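Local coordinates for uncharacterized protein (Candida albicans, PDB 5K04) that probably serves as the non-catalytic, helical-repeat subunit of the NatB N-terminal acetyltransferase complex, holding the catalytic subunit NAT3, at residues Arg378-Asp383 with Val396-Leu401; Glu403-Lys406 with Lys410-Leu413; Ile583-Gln588 with Val676-Lys681; Asp589-Leu594 with Thr624-Asn629. One frame throughout, in Å; residues are numbered along the deposited sequence.

How the contacts relate
Along the chain, contact 1 comes first: it pairs helix 372-383 with helix 388-404 and closes a short loop. Contact 2 follows in series, turning the end of helix 388-404 into helix 409-419, and the two touch because Leu-411 packs on Leu-398 and Leu-401. About 46 to 48 Å from these two, centre to centre, contact 3 closes a loop of 87 residues by bringing the end of helix 571-584 to helix 661-682. Contact 4 is nested inside that loop and joins the start of helix 591-601 to the end of helix 608-625. Contacts 3 and 4 also touch, chiefly where Lys-625 reaches the backbone after Ile-583.

Contact 1 of 4, residues Arg378-Asp383 with Val396-Leu401; sequences RTIVSD and VLLKHL
No ring or other flat group takes part where Ile-380 meets Leu-397, Leu-398 and Leu-401; the contact has no faces or edges and consists of branched aliphatic carbon alone. All of it passes through one atom, the CD1 methyl of Ile-380. Its closest partner is the CD2 methyl of Leu-398, with Ile-380 CD1 3.6 Å away and the two side chains slanting across each other. From Leu-401, CD1 comes end-on to Ile-380 CD1 at 3.8 Å, tip to tip, while Leu-397 offers only its CB, 4.0 Å from the same Ile-380 CD1. The isoleucine can reach the facing helix because chi1 of -75° sets CG1 opposite the carbonyl carbon and chi2 of 172° straightens the chain beyond it. Such reach is needed, since the axes of 378-383 and 396-401 come no closer than 11.4 Å and run nearly antiparallel, at 168°. Isoleucine suits the place: long enough to cross, and free of polar atoms that burial would leave wanting. Around these four side chains, helix 353-358 brings Trp-353 onto Leu-397 and Tyr-356 onto Leu-401, and helix 409-419 lays Leu-411 against Leu-398 and Leu-401, making the helix pair part of a larger all-helical stack.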
loop_
_atom_site.group_PDB
_atom_site.type_symbol
_atom_site.label_atom_id
_atom_site.label_comp_id
_atom_site.label_asym_id
_atom_site.label_seq_id
_atom_site.Cartn_x
_atom_site.Cartn_y
_atom_site.Cartn_z
ATOM N N ARG A 378 -12.390 12.310 19.003
ATOM C CA ARG A 378 -12.427 13.730 18.666
ATOM C C ARG A 378 -12.045 14.598 19.866
ATOM O O ARG A 378 -11.275 15.554 19.739
ATOM C CB ARG A 378 -13.825 14.104 18.149
ATOM C CG ARG A 378 -14.088 13.737 16.687
ATOM C CD ARG A 378 -15.557 13.901 16.324
ATOM N NE ARG A 378 -15.823 13.678 14.898
ATOM C CZ ARG A 378 -16.180 14.628 14.028
ATOM N NH1 ARG A 378 -16.318 15.890 14.422
ATOM N NH2 ARG A 378 -16.402 14.317 12.754
ATOM N N THR A 379 -12.583 14.284 21.045
ATOM C CA THR A 379 -12.183 15.033 22.228
ATOM C C THR A 379 -10.694 14.861 22.495
ATOM O O THR A 379 -9.989 15.834 22.774
ATOM C CB THR A 379 -13.012 14.601 23.441
ATOM O OG1 THR A 379 -14.397 14.852 23.185
ATOM C CG2 THR A 379 -12.601 15.402 24.674
ATOM N N ILE A 380 -10.187 13.633 22.372
ATOM C CA ILE A 380 -8.777 13.409 22.666
ATOM C C ILE A 380 -7.905 14.125 21.646
ATOM O O ILE A 380 -6.936 14.804 22.006
ATOM C CB ILE A 380 -8.480 11.900 22.734
ATOM C CG1 ILE A 380 -9.017 11.327 24.047
ATOM C CG2 ILE A 380 -6.999 11.639 22.628
ATOM C CD1 ILE A 380 -8.955 9.801 24.138
ATOM N N VAL A 381 -8.265 14.030 20.361
ATOM C CA VAL A 381 -7.432 14.629 19.321
ATOM C C VAL A 381 -7.391 16.146 19.475
ATOM O O VAL A 381 -6.327 16.769 19.352
ATOM C CB VAL A 381 -7.928 14.205 17.928
ATOM C CG1 VAL A 381 -7.149 14.929 16.867
ATOM C CG2 VAL A 381 -7.780 12.704 17.757
ATOM N N SER A 382 -8.541 16.757 19.778
ATOM C CA SER A 382 -8.603 18.203 19.977
ATOM C C SER A 382 -7.772 18.650 21.167
ATOM O O SER A 382 -7.319 19.799 21.210
ATOM C CB SER A 382 -10.053 18.650 20.174
ATOM O OG SER A 382 -10.811 18.374 19.019
ATOM N N ASP A 383 -7.566 17.765 22.143
ATOM C CA ASP A 383 -6.826 18.116 23.351
ATOM C C ASP A 383 -5.311 17.986 23.184
ATOM O O ASP A 383 -4.570 18.491 24.033
ATOM C CB ASP A 383 -7.298 17.232 24.509
ATOM C CG ASP A 383 -6.627 17.562 25.825
ATOM O OD1 ASP A 383 -6.712 18.734 26.259
ATOM O OD2 ASP A 383 -6.055 16.639 26.446
ATOM N N VAL A 396 -3.088 7.321 28.718
ATOM C CA VAL A 396 -3.889 6.684 29.762
ATOM C C VAL A 396 -5.354 6.596 29.345
ATOM O O VAL A 396 -6.036 5.599 29.611
ATOM C CB VAL A 396 -3.723 7.456 31.082
ATOM C CG1 VAL A 396 -4.604 6.880 32.155
ATOM C CG2 VAL A 396 -2.267 7.433 31.505
ATOM N N LEU A 397 -5.857 7.633 28.673
ATOM C CA LEU A 397 -7.260 7.629 28.276
ATOM C C LEU A 397 -7.509 6.641 27.138
ATOM O O LEU A 397 -8.488 5.886 27.172
ATOM C CB LEU A 397 -7.702 9.046 27.895
ATOM C CG LEU A 397 -7.661 10.099 29.017
ATOM C CD1 LEU A 397 -7.852 11.541 28.505
ATOM C CD2 LEU A 397 -8.703 9.791 30.086
ATOM N N LEU A 398 -6.618 6.608 26.142
ATOM C CA LEU A 398 -6.761 5.660 25.034
ATOM C C LEU A 398 -6.760 4.220 25.537
ATOM O O LEU A 398 -7.665 3.443 25.219
ATOM C CB LEU A 398 -5.647 5.881 24.005
ATOM C CG LEU A 398 -5.769 7.174 23.188
ATOM C CD1 LEU A 398 -4.617 7.316 22.218
ATOM C CD2 LEU A 398 -7.113 7.262 22.424
ATOM N N LYS A 399 -5.760 3.861 26.358
ATOM C CA LYS A 399 -5.706 2.525 26.957
ATOM C C LYS A 399 -6.976 2.215 27.740
ATOM O O LYS A 399 -7.472 1.085 27.708
ATOM C CB LYS A 399 -4.482 2.388 27.871
ATOM C CG LYS A 399 -3.153 2.520 27.153
ATOM C CD LYS A 399 -2.000 2.582 28.130
ATOM C CE LYS A 399 -1.905 1.300 28.948
ATOM N NZ LYS A 399 -0.967 1.482 30.086
ATOM N N HIS A 400 -7.510 3.203 28.459
ATOM C CA HIS A 400 -8.707 2.947 29.253
ATOM C C HIS A 400 -9.897 2.634 28.364
ATOM O O HIS A 400 -10.634 1.676 28.615
ATOM C CB HIS A 400 -9.026 4.135 30.159
ATOM C CG HIS A 400 -10.236 3.914 31.004
ATOM N ND1 HIS A 400 -11.486 4.378 30.653
ATOM C CD2 HIS A 400 -10.400 3.229 32.157
ATOM C CE1 HIS A 400 -12.365 4.006 31.565
ATOM N NE2 HIS A 400 -11.731 3.308 32.488
ATOM N N LEU A 401 -10.090 3.434 27.313
ATOM C CA LEU A 401 -11.129 3.164 26.324
ATOM C C LEU A 401 -10.953 1.793 25.671
ATOM O O LEU A 401 -11.939 1.088 25.419
ATOM C CB LEU A 401 -11.121 4.273 25.269
ATOM C CG LEU A 401 -11.272 5.693 25.822
ATOM C CD1 LEU A 401 -11.177 6.730 24.724
ATOM C CD2 LEU A 401 -12.567 5.850 26.614
#

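Contact 2 of 4, residues Glu403-Lys406 with Lys410-Leu413; sequences EQDK and KLKL
Asp-405, whose OD2 lies 4.5 Å from Leu-411 CD1, has that oxygen gripped by three nitrogens: the side-chain ND2 atoms of Asn-373 and Asn-408 and the backbone N of Asn-370. Aspartate suits this buried spot because one carboxylate oxygen can gather several N-H groups, and these donors probably ease the cost of burying its charge. Asn-408 works both ways, since its OD1 accepts from the backbone N of Leu-411 and so ties the turn to the first residues of helix 409-419. Leu-411 itself points its CB toward the turn, and its CD1 only just reaches the carboxylate; leucine suits a position whose other neighbours include Leu-377 and Leu-402. The second touch is made by Lys-412. With its chain extended beyond CG, it lays CE 3.2 Å from Lys-406 O. The ammonium NZ is 3.5 Å from that same Lys-406 O, at an angle too poor for a hydrogen bond, although the charge may still be favourably placed near the carbonyl. Here a short turn joins helix 388-404 to helix 409-419, which also packs on the NAT3 chain, an arrangement consistent with the helix-turn-helix repeats of the TPR clan.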
loop_
_atom_site.group_PDB
_atom_site.type_symbol
_atom_site.label_atom_id
_atom_site.label_comp_id
_atom_site.label_asym_id
_atom_site.label_seq_id
_atom_site.Cartn_x
_atom_site.Cartn_y
_atom_site.Cartn_z
ATOM N N GLU A 403 -9.766 -0.913 26.918
ATOM C CA GLU A 403 -10.121 -2.017 27.817
ATOM C C GLU A 403 -11.517 -2.548 27.515
ATOM O O GLU A 403 -11.759 -3.760 27.532
ATOM C CB GLU A 403 -10.070 -1.568 29.291
ATOM C CG GLU A 403 -8.700 -1.227 29.869
ATOM C CD GLU A 403 -8.804 -0.552 31.233
ATOM O OE1 GLU A 403 -9.908 -0.573 31.814
ATOM O OE2 GLU A 403 -7.788 0.004 31.719
ATOM N N GLN A 404 -12.453 -1.644 27.269
ATOM C CA GLN A 404 -13.834 -1.987 26.984
ATOM C C GLN A 404 -14.128 -2.025 25.488
ATOM O O GLN A 404 -15.009 -2.776 25.062
ATOM C CB GLN A 404 -14.746 -0.970 27.679
ATOM C CG GLN A 404 -16.180 -1.364 27.777
ATOM C CD GLN A 404 -16.426 -2.353 28.882
ATOM O OE1 GLN A 404 -15.617 -2.488 29.807
ATOM N NE2 GLN A 404 -17.547 -3.057 28.796
ATOM N N ASP A 405 -13.390 -1.260 24.683
ATOM C CA ASP A 405 -13.560 -1.215 23.228
ATOM C C ASP A 405 -12.300 -1.780 22.567
ATOM O O ASP A 405 -11.512 -1.063 21.944
ATOM C CB ASP A 405 -13.865 0.245 22.782
ATOM C CG ASP A 405 -14.538 0.322 21.414
ATOM O OD1 ASP A 405 -14.806 -0.745 20.815
ATOM O OD2 ASP A 405 -14.792 1.453 20.940
ATOM N N LYS A 406 -12.148 -3.112 22.667
ATOM C CA LYS A 406 -10.850 -3.783 22.546
ATOM C C LYS A 406 -10.326 -3.880 21.121
ATOM O O LYS A 406 -9.126 -4.116 20.941
ATOM C CB LYS A 406 -10.928 -5.203 23.110
ATOM C CG LYS A 406 -11.266 -5.316 24.585
ATOM C CD LYS A 406 -12.392 -6.320 24.834
ATOM C CE LYS A 406 -12.201 -7.603 24.036
ATOM N NZ LYS A 406 -10.937 -8.315 24.373
ATOM N N LYS A 410 -8.904 2.667 15.350
ATOM C CA LYS A 410 -8.501 4.069 15.349
ATOM C C LYS A 410 -7.850 4.441 16.671
ATOM O O LYS A 410 -6.832 5.140 16.694
ATOM C CB LYS A 410 -9.693 4.984 15.050
ATOM C CG LYS A 410 -10.159 4.904 13.596
ATOM C CD LYS A 410 -10.918 6.146 13.167
ATOM C CE LYS A 410 -12.213 6.322 13.901
ATOM N NZ LYS A 410 -13.160 5.237 13.623
ATOM N N LEU A 411 -8.411 3.965 17.781
ATOM C CA LEU A 411 -7.798 4.231 19.077
ATOM C C LEU A 411 -6.421 3.598 19.153
ATOM O O LEU A 411 -5.496 4.181 19.735
ATOM C CB LEU A 411 -8.685 3.716 20.220
ATOM C CG LEU A 411 -10.129 4.217 20.366
ATOM C CD1 LEU A 411 -10.854 3.508 21.547
ATOM C CD2 LEU A 411 -10.185 5.727 20.538
ATOM N N LYS A 412 -6.273 2.394 18.581
ATOM C CA LYS A 412 -4.984 1.706 18.576
ATOM C C LYS A 412 -3.945 2.472 17.766
ATOM O O LYS A 412 -2.801 2.645 18.208
ATOM C CB LYS A 412 -5.153 0.297 18.023
ATOM C CG LYS A 412 -5.824 -0.659 18.994
ATOM C CD LYS A 412 -5.860 -2.059 18.452
ATOM C CE LYS A 412 -6.459 -3.040 19.465
ATOM N NZ LYS A 412 -6.286 -4.431 18.922
ATOM N N LEU A 413 -4.331 2.954 16.581
ATOM C CA LEU A 413 -3.377 3.691 15.755
ATOM C C LEU A 413 -2.907 4.940 16.477
ATOM O O LEU A 413 -1.712 5.258 16.473
ATOM C CB LEU A 413 -4.004 4.060 14.409
ATOM C CG LEU A 413 -4.401 2.893 13.506
ATOM C CD1 LEU A 413 -5.063 3.401 12.246
ATOM C CD2 LEU A 413 -3.207 2.075 13.171
#

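Contact 3 of 4, residues Ile583-Gln588 with Val676-Lys681; sequences IVFEDQ and VKLLAK
Apolar contacts carry the meeting of Val-584 and Phe-585 with Leu-678 and Leu-679. Val-584 CG1 lies 3.8 Å from Leu-678 CD2 and, more loosely, 4.2 Å from Leu-679 CD2, and in both cases the side chains pass at a slant. The valine methyl projects toward helix 661-682 because chi1 of 168° turns it away from the backbone N. Leu-678 divides its branches: CD2 serves the valine, whereas CD1 stands 4.0 Å from Phe-585 CZ at the far end of the ring. A leucine fits here since its two methyls can meet two partners at once.

The aromatic ring forms the second group. Phe-585 and Leu-678 run at about a right angle, and CD1 approaches the ring obliquely. One face of the same ring carries Val-584 CG1, 3.6 Å above the plane and shifted toward the rim, which lets valine sit against both the phenylalanine and the leucines.

No hydrogen bond joins the two segments; the polar bonds of 583-588 mostly shape the chain past the helix. Phe-585 is where helical torsions end, and Glu-586 N still bonds to Ile-583 O. Glu-586 OE2 then takes Gln-588 N at 2.9 Å, from above the carboxylate plane, and also Asp-589 N; its OE1 forms a salt bridge with Lys-536. Asp-587 pairs with Arg-682, adding an ionic link to helix 661-682. Beyond the contact, Leu-621 of helix 608-625 packs on Val-584, Thr-624 of that helix lies on Leu-679, and Leu-528 and Ile-532 of helix 525-537 touch Phe-585.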
loop_
_atom_site.group_PDB
_atom_site.type_symbol
_atom_site.label_atom_id
_atom_site.label_comp_id
_atom_site.label_asym_id
_atom_site.label_seq_id
_atom_site.Cartn_x
_atom_site.Cartn_y
_atom_site.Cartn_z
ATOM N N ILE A 583 28.147 2.197 0.505
ATOM C CA ILE A 583 29.503 2.725 0.375
ATOM C C ILE A 583 30.482 1.924 1.225
ATOM O O ILE A 583 31.545 1.516 0.753
ATOM C CB ILE A 583 29.514 4.214 0.756
ATOM C CG1 ILE A 583 28.704 5.011 -0.269
ATOM C CG2 ILE A 583 30.942 4.712 0.887
ATOM C CD1 ILE A 583 28.134 6.330 0.249
ATOM N N VAL A 584 30.129 1.695 2.491
ATOM C CA VAL A 584 30.929 0.860 3.386
ATOM C C VAL A 584 31.359 -0.426 2.688
ATOM O O VAL A 584 32.521 -0.845 2.776
ATOM C CB VAL A 584 30.127 0.556 4.667
ATOM C CG1 VAL A 584 30.810 -0.543 5.473
ATOM C CG2 VAL A 584 29.943 1.815 5.484
ATOM N N PHE A 585 30.434 -1.061 1.965
ATOM C CA PHE A 585 30.688 -2.351 1.336
ATOM C C PHE A 585 30.905 -2.236 -0.175
ATOM O O PHE A 585 30.699 -3.201 -0.914
ATOM C CB PHE A 585 29.562 -3.331 1.665
ATOM C CG PHE A 585 29.497 -3.705 3.134
ATOM C CD1 PHE A 585 30.343 -4.681 3.658
ATOM C CD2 PHE A 585 28.605 -3.072 3.992
ATOM C CE1 PHE A 585 30.282 -5.033 5.009
ATOM C CE2 PHE A 585 28.539 -3.412 5.341
ATOM C CZ PHE A 585 29.378 -4.392 5.855
ATOM N N GLU A 586 31.345 -1.067 -0.638
ATOM C CA GLU A 586 31.792 -0.891 -2.015
ATOM C C GLU A 586 33.275 -1.244 -2.095
ATOM O O GLU A 586 34.076 -0.767 -1.284
ATOM C CB GLU A 586 31.536 0.549 -2.482
ATOM C CG GLU A 586 31.979 0.895 -3.911
ATOM C CD GLU A 586 31.586 -0.144 -4.955
ATOM O OE1 GLU A 586 30.481 -0.711 -4.870
ATOM O OE2 GLU A 586 32.406 -0.403 -5.861
ATOM N N ASP A 587 33.630 -2.109 -3.053
ATOM C CA ASP A 587 34.998 -2.599 -3.170
ATOM C C ASP A 587 35.771 -2.022 -4.346
ATOM O O ASP A 587 37.000 -2.163 -4.380
ATOM C CB ASP A 587 35.012 -4.132 -3.285
ATOM C CG ASP A 587 34.211 -4.808 -2.191
ATOM O OD1 ASP A 587 34.307 -4.367 -1.020
ATOM O OD2 ASP A 587 33.495 -5.785 -2.505
ATOM N N GLN A 588 35.098 -1.389 -5.306
ATOM C CA GLN A 588 35.764 -0.915 -6.514
ATOM C C GLN A 588 35.878 0.602 -6.595
ATOM O O GLN A 588 36.989 1.120 -6.702
ATOM C CB GLN A 588 35.020 -1.443 -7.755
ATOM C CG GLN A 588 34.869 -2.956 -7.772
ATOM C CD GLN A 588 36.200 -3.677 -7.606
ATOM O OE1 GLN A 588 37.212 -3.288 -8.202
ATOM N NE2 GLN A 588 36.206 -4.733 -6.796
ATOM N N VAL A 676 32.065 3.137 12.511
ATOM C CA VAL A 676 33.442 3.577 12.741
ATOM C C VAL A 676 34.335 2.380 13.057
ATOM O O VAL A 676 35.438 2.237 12.513
ATOM C CB VAL A 676 33.492 4.627 13.869
ATOM C CG1 VAL A 676 34.918 4.798 14.382
ATOM C CG2 VAL A 676 32.932 5.970 13.397
ATOM N N LYS A 677 33.862 1.493 13.942
ATOM C CA LYS A 677 34.669 0.342 14.336
ATOM C C LYS A 677 34.821 -0.643 13.189
ATOM O O LYS A 677 35.899 -1.215 12.995
ATOM C CB LYS A 677 34.058 -0.336 15.564
ATOM C CG LYS A 677 34.122 0.560 16.794
ATOM C CD LYS A 677 33.482 -0.053 18.028
ATOM C CE LYS A 677 33.715 0.854 19.223
ATOM N NZ LYS A 677 33.125 0.304 20.473
ATOM N N LEU A 678 33.758 -0.845 12.407
ATOM C CA LEU A 678 33.849 -1.743 11.261
ATOM C C LEU A 678 34.899 -1.247 10.269
ATOM O O LEU A 678 35.764 -2.013 9.820
ATOM C CB LEU A 678 32.472 -1.876 10.612
ATOM C CG LEU A 678 32.215 -2.883 9.488
ATOM C CD1 LEU A 678 30.743 -3.151 9.372
ATOM C CD2 LEU A 678 32.714 -2.345 8.177
ATOM N N LEU A 679 34.847 0.043 9.932
ATOM C CA LEU A 679 35.799 0.603 8.979
ATOM C C LEU A 679 37.216 0.622 9.540
ATOM O O LEU A 679 38.182 0.420 8.793
ATOM C CB LEU A 679 35.355 2.002 8.572
ATOM C CG LEU A 679 34.094 1.987 7.701
ATOM C CD1 LEU A 679 33.522 3.376 7.536
ATOM C CD2 LEU A 679 34.412 1.371 6.338
ATOM N N ALA A 680 37.366 0.864 10.846
ATOM C CA ALA A 680 38.693 0.815 11.450
ATOM C C ALA A 680 39.350 -0.548 11.245
ATOM O O ALA A 680 40.567 -0.633 11.038
ATOM C CB ALA A 680 38.604 1.140 12.934
ATOM N N LYS A 681 38.560 -1.623 11.297
ATOM C CA LYS A 681 39.070 -2.956 10.991
ATOM C C LYS A 681 39.410 -3.090 9.509
ATOM O O LYS A 681 40.551 -3.390 9.145
ATOM C CB LYS A 681 38.035 -4.012 11.386
ATOM C CG LYS A 681 37.622 -4.025 12.852
ATOM C CD LYS A 681 36.435 -4.971 13.052
ATOM C CE LYS A 681 35.764 -4.795 14.411
ATOM N NZ LYS A 681 34.427 -5.471 14.459
#

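Contact 4 of 4, residues Asp589-Leu594 with Thr624-Asn629; sequences DASRLL and TKTKLN
Lys-625, near the end of helix 608-625, turns its CB toward Ala-590, with the two CB atoms 4.1 Å apart, and its carbonyl O lies 3.7 Å from Ala-590 CB. Alanine suits this close backbone approach because it is a single methyl. The lysine chain then bends away at chi2 and chi3 (-67° and -55°), carrying NZ to the carbonyl oxygens of Val-584 and Glu-586, which both accept from it. Next, Thr-626 splits its branches: OG1 turns back to Lys-622 O, while CG2, set opposite the carbonyl carbon, meets Leu-594 CD1 at 3.5 Å, tip to tip, and Ser-591 OG at 4.2 Å. Threonine thus satisfies its hydroxyl one turn back in the chain and spends its methyl on the contact. On the other segment, Asp-589 OD1 receives a weak capping bond from Ser-591 N at the start of helix 591-601. Since no hydrogen bond joins the two segments, they meet by van der Waals contact, some of it with polar oxygens. The Lys-625 ammonium is held by one carbonyl at the C-terminal end of helix 571-584 and one in the loop beyond; that helix end would probably favour the charge, an effect partly offset by nearby Arg-682.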
loop_
_atom_site.group_PDB
_atom_site.type_symbol
_atom_site.label_atom_id
_atom_site.label_comp_id
_atom_site.label_asym_id
_atom_site.label_seq_id
_atom_site.Cartn_x
_atom_site.Cartn_y
_atom_site.Cartn_z
ATOM N N ASP A 589 34.760 1.327 -6.542
ATOM C CA ASP A 589 34.804 2.786 -6.669
ATOM C C ASP A 589 33.563 3.349 -5.989
ATOM O O ASP A 589 32.442 3.145 -6.467
ATOM C CB ASP A 589 34.895 3.214 -8.125
ATOM C CG ASP A 589 34.882 4.719 -8.309
ATOM O OD1 ASP A 589 33.845 5.360 -7.992
ATOM O OD2 ASP A 589 35.899 5.260 -8.781
ATOM N N ALA A 590 33.766 4.063 -4.881
ATOM C CA ALA A 590 32.678 4.608 -4.076
ATOM C C ALA A 590 32.345 6.045 -4.445
ATOM O O ALA A 590 31.379 6.599 -3.916
ATOM C CB ALA A 590 33.041 4.526 -2.590
ATOM N N SER A 591 33.116 6.643 -5.359
ATOM C CA SER A 591 33.008 8.070 -5.641
ATOM C C SER A 591 31.640 8.434 -6.204
ATOM O O SER A 591 31.065 9.470 -5.844
ATOM C CB SER A 591 34.122 8.475 -6.600
ATOM O OG SER A 591 35.373 8.333 -5.944
ATOM N N ARG A 592 31.109 7.600 -7.097
ATOM C CA ARG A 592 29.773 7.824 -7.639
ATOM C C ARG A 592 28.714 7.813 -6.535
ATOM O O ARG A 592 27.783 8.628 -6.544
ATOM C CB ARG A 592 29.494 6.756 -8.698
ATOM C CG ARG A 592 28.098 6.719 -9.312
ATOM C CD ARG A 592 27.896 5.390 -10.058
ATOM N NE ARG A 592 27.830 4.239 -9.149
ATOM C CZ ARG A 592 28.840 3.410 -8.870
ATOM N NH1 ARG A 592 30.033 3.582 -9.435
ATOM N NH2 ARG A 592 28.659 2.399 -8.018
ATOM N N LEU A 593 28.833 6.894 -5.578
ATOM C CA LEU A 593 27.854 6.842 -4.496
ATOM C C LEU A 593 28.010 8.019 -3.538
ATOM O O LEU A 593 27.019 8.519 -3.001
ATOM C CB LEU A 593 27.987 5.521 -3.747
ATOM C CG LEU A 593 27.598 4.285 -4.548
ATOM C CD1 LEU A 593 27.796 3.043 -3.689
ATOM C CD2 LEU A 593 26.164 4.410 -5.041
ATOM N N LEU A 594 29.248 8.473 -3.317
ATOM C CA LEU A 594 29.481 9.618 -2.446
ATOM C C LEU A 594 28.979 10.913 -3.070
ATOM O O LEU A 594 28.558 11.823 -2.352
ATOM C CB LEU A 594 30.967 9.712 -2.121
ATOM C CG LEU A 594 31.386 8.766 -0.996
ATOM C CD1 LEU A 594 32.873 8.755 -0.870
ATOM C CD2 LEU A 594 30.730 9.171 0.337
ATOM N N THR A 624 37.912 6.546 4.292
ATOM C CA THR A 624 38.122 5.101 4.299
ATOM C C THR A 624 37.883 4.427 2.953
ATOM O O THR A 624 38.484 3.383 2.691
ATOM C CB THR A 624 37.209 4.448 5.337
ATOM O OG1 THR A 624 35.849 4.814 5.066
ATOM C CG2 THR A 624 37.602 4.914 6.739
ATOM N N LYS A 625 37.046 4.995 2.084
ATOM C CA LYS A 625 36.592 4.286 0.892
ATOM C C LYS A 625 36.986 4.986 -0.406
ATOM O O LYS A 625 36.548 4.561 -1.483
ATOM C CB LYS A 625 35.067 4.096 0.940
ATOM C CG LYS A 625 34.542 3.454 2.227
ATOM C CD LYS A 625 35.003 2.013 2.341
ATOM C CE LYS A 625 34.601 1.220 1.110
ATOM N NZ LYS A 625 34.945 -0.209 1.244
ATOM N N THR A 626 37.781 6.052 -0.338
ATOM C CA THR A 626 38.280 6.709 -1.534
ATOM C C THR A 626 39.766 6.979 -1.383
ATOM O O THR A 626 40.322 6.959 -0.285
ATOM C CB THR A 626 37.554 8.033 -1.844
ATOM O OG1 THR A 626 37.882 9.023 -0.859
ATOM C CG2 THR A 626 36.058 7.810 -1.866
ATOM N N LYS A 627 40.392 7.237 -2.521
ATOM C CA LYS A 627 41.800 7.580 -2.587
ATOM C C LYS A 627 41.907 9.097 -2.537
ATOM O O LYS A 627 41.396 9.791 -3.421
ATOM C CB LYS A 627 42.410 7.008 -3.864
ATOM C CG LYS A 627 43.906 6.793 -3.829
ATOM C CD LYS A 627 44.324 5.895 -4.989
ATOM C CE LYS A 627 45.829 5.917 -5.221
ATOM N NZ LYS A 627 46.279 7.198 -5.839
ATOM N N LEU A 628 42.534 9.611 -1.483
ATOM C CA LEU A 628 42.698 11.043 -1.283
ATOM C C LEU A 628 44.173 11.365 -1.116
ATOM O O LEU A 628 44.953 10.540 -0.628
ATOM C CB LEU A 628 41.929 11.543 -0.047
ATOM C CG LEU A 628 40.417 11.304 -0.005
ATOM C CD1 LEU A 628 39.880 11.507 1.425
ATOM C CD2 LEU A 628 39.689 12.205 -1.004
ATOM N N ASN A 629 44.557 12.572 -1.526
ATOM C CA ASN A 629 45.870 13.038 -1.161
ATOM C C ASN A 629 45.873 13.265 0.345
ATOM O O ASN A 629 44.813 13.307 0.976
ATOM C CB ASN A 629 46.247 14.301 -1.943
ATOM C CG ASN A 629 45.448 15.528 -1.532
ATOM O OD1 ASN A 629 45.315 15.859 -0.351
ATOM N ND2 ASN A 629 44.934 16.233 -2.531
#